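Local coordinates for esterase (Capnocytophaga ochracea, PDB 4W9R), which is of unknown function but probably an esterase-like enzyme of the alpha/beta-hydrolase superfamily, at residues 263-266 and 267-271. Sequence-based numbering, arbitrary orientation.
Sequences YNTI and YKQLG
T265 and I266 meet Q269 and L270 one turn further on, and Y267 packs back on N264, over the closing turns of the alpha-helix 255-270, which lies between the alpha/beta-hydrolase-type mixed sheet and the following run of helices. Four successive i to i+4 backbone bonds define the motif. The straightest joins Q269 N to T265 O, at 2.9 Å with an N-H...O angle of 173°; L270 N reaches I266 O at 2.8 Å, but less linearly. At the upstream end Y267 N approaches Y263 O at 3.3 Å from 42° out of the carbonyl plane, a longer bond off the lone-pair direction. The helix then terminates: G271 takes a positive phi, and its N makes a weak bond back to Y267 O.

Y267 projects from the exposed flank. Y267 CB rests 3.6 Å from N264 O, and with CG anti to the backbone N (chi1 178°) the ring is carried outward from the helix. There the ring makes a cation-pi contact with K273.

On another flank T265 and Q269 run side by side and point the same way. The T265 methyl CG2, anti to the backbone N, is directed along the helix toward the amide of Q269, whose NE2 it meets at 3.4 Å. The hydroxyl on the other branch, OG1, turns back to hydrogen-bond N261 O.

I266 and L270, both buried, occupy the adjoining flank. Their side chains meet loosely, I266 CG2 to L270 CD2 at 4.3 Å, while L270 also packs on F233. The other branch of I266 leads away from L270, toward the Y263 ring, whose OH is hydrogen-bonded to D280 OD2 and I277 N. I266 CD1 lies over one face of that ring, 4.2 Å above its plane and displaced toward its rim.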
loop_
_atom_site.group_PDB
_atom_site.type_symbol
_atom_site.label_atom_id
_atom_site.label_comp_id
_atom_site.label_asym_id
_atom_site.label_seq_id
_atom_site.Cartn_x
_atom_site.Cartn_y
_atom_site.Cartn_z
ATOM N N TYR B 263 23.471 -14.112 -5.110
ATOM C CA TYR B 263 22.546 -14.820 -5.984
ATOM C C TYR B 263 22.290 -16.247 -5.504
ATOM O O TYR B 263 21.252 -16.834 -5.816
ATOM C CB TYR B 263 23.067 -14.810 -7.422
ATOM C CG TYR B 263 22.746 -13.517 -8.136
ATOM C CD1 TYR B 263 23.476 -12.363 -7.884
ATOM C CD2 TYR B 263 21.695 -13.444 -9.042
ATOM C CE1 TYR B 263 23.177 -11.174 -8.525
ATOM C CE2 TYR B 263 21.389 -12.262 -9.688
ATOM C CZ TYR B 263 22.134 -11.131 -9.426
ATOM O OH TYR B 263 21.834 -9.950 -10.067
ATOM N N ASN B 264 23.226 -16.797 -4.739
ATOM C CA ASN B 264 23.000 -18.080 -4.083
ATOM C C ASN B 264 21.986 -17.928 -2.957
ATOM O O ASN B 264 21.111 -18.775 -2.778
ATOM C CB ASN B 264 24.310 -18.658 -3.540
ATOM C CG ASN B 264 25.193 -19.223 -4.632
ATOM O OD1 ASN B 264 24.717 -19.588 -5.707
ATOM N ND2 ASN B 264 26.491 -19.305 -4.359
ATOM N N THR B 265 22.113 -16.841 -2.203
ATOM C CA THR B 265 21.192 -16.539 -1.115
ATOM C C THR B 265 19.787 -16.293 -1.659
ATOM O O THR B 265 18.793 -16.681 -1.041
ATOM C CB THR B 265 21.658 -15.312 -0.308
ATOM O OG1 THR B 265 22.964 -15.561 0.228
ATOM C CG2 THR B 265 20.696 -15.019 0.833
ATOM N N ILE B 266 19.713 -15.650 -2.821
ATOM C CA ILE B 266 18.440 -15.432 -3.495
ATOM C C ILE B 266 17.756 -16.766 -3.781
ATOM O O ILE B 266 16.564 -16.927 -3.528
ATOM C CB ILE B 266 18.618 -14.649 -4.814
ATOM C CG1 ILE B 266 19.052 -13.211 -4.529
ATOM C CG2 ILE B 266 17.327 -14.642 -5.616
ATOM C CD1 ILE B 266 19.284 -12.388 -5.777
ATOM N N TYR B 267 18.521 -17.729 -4.289
ATOM C CA TYR B 267 17.965 -19.040 -4.602
ATOM C C TYR B 267 17.564 -19.802 -3.342
ATOM O O TYR B 267 16.571 -20.525 -3.339
ATOM C CB TYR B 267 18.958 -19.873 -5.413
ATOM C CG TYR B 267 18.453 -21.264 -5.718
ATOM C CD1 TYR B 267 17.460 -21.470 -6.665
ATOM C CD2 TYR B 267 18.964 -22.373 -5.054
ATOM C CE1 TYR B 267 16.989 -22.740 -6.946
ATOM C CE2 TYR B 267 18.501 -23.648 -5.328
ATOM C CZ TYR B 267 17.513 -23.824 -6.275
ATOM O OH TYR B 267 17.047 -25.089 -6.554
ATOM N N LYS B 268 18.339 -19.640 -2.276
ATOM C CA LYS B 268 18.063 -20.345 -1.032
ATOM C C LYS B 268 16.792 -19.823 -0.360
ATOM O O LYS B 268 15.920 -20.602 0.025
ATOM C CB LYS B 268 19.252 -20.228 -0.073
ATOM C CG LYS B 268 19.111 -21.068 1.187
ATOM C CD LYS B 268 20.394 -21.073 2.001
ATOM C CE LYS B 268 20.291 -22.024 3.185
ATOM N NZ LYS B 268 21.564 -22.102 3.955
ATOM N N GLN B 269 16.698 -18.504 -0.212
ATOM C CA GLN B 269 15.548 -17.891 0.443
ATOM C C GLN B 269 14.306 -17.816 -0.446
ATOM O O GLN B 269 13.207 -18.173 -0.018
ATOM C CB GLN B 269 15.907 -16.484 0.925
ATOM C CG GLN B 269 17.137 -16.419 1.812
ATOM C CD GLN B 269 17.363 -15.034 2.384
ATOM O OE1 GLN B 269 16.656 -14.085 2.041
ATOM N NE2 GLN B 269 18.351 -14.909 3.262
ATOM N N LEU B 270 14.479 -17.339 -1.676
ATOM C CA LEU B 270 13.341 -17.084 -2.558
ATOM C C LEU B 270 12.995 -18.256 -3.477
ATOM O O LEU B 270 11.959 -18.242 -4.142
ATOM C CB LEU B 270 13.600 -15.831 -3.402
ATOM C CG LEU B 270 13.240 -14.469 -2.801
ATOM C CD1 LEU B 270 13.878 -14.253 -1.438
ATOM C CD2 LEU B 270 13.645 -13.361 -3.759
ATOM N N GLY B 271 13.857 -19.265 -3.513
ATOM C CA GLY B 271 13.614 -20.446 -4.325
ATOM C C GLY B 271 13.647 -20.233 -5.830
ATOM O O GLY B 271 13.221 -21.104 -6.589
#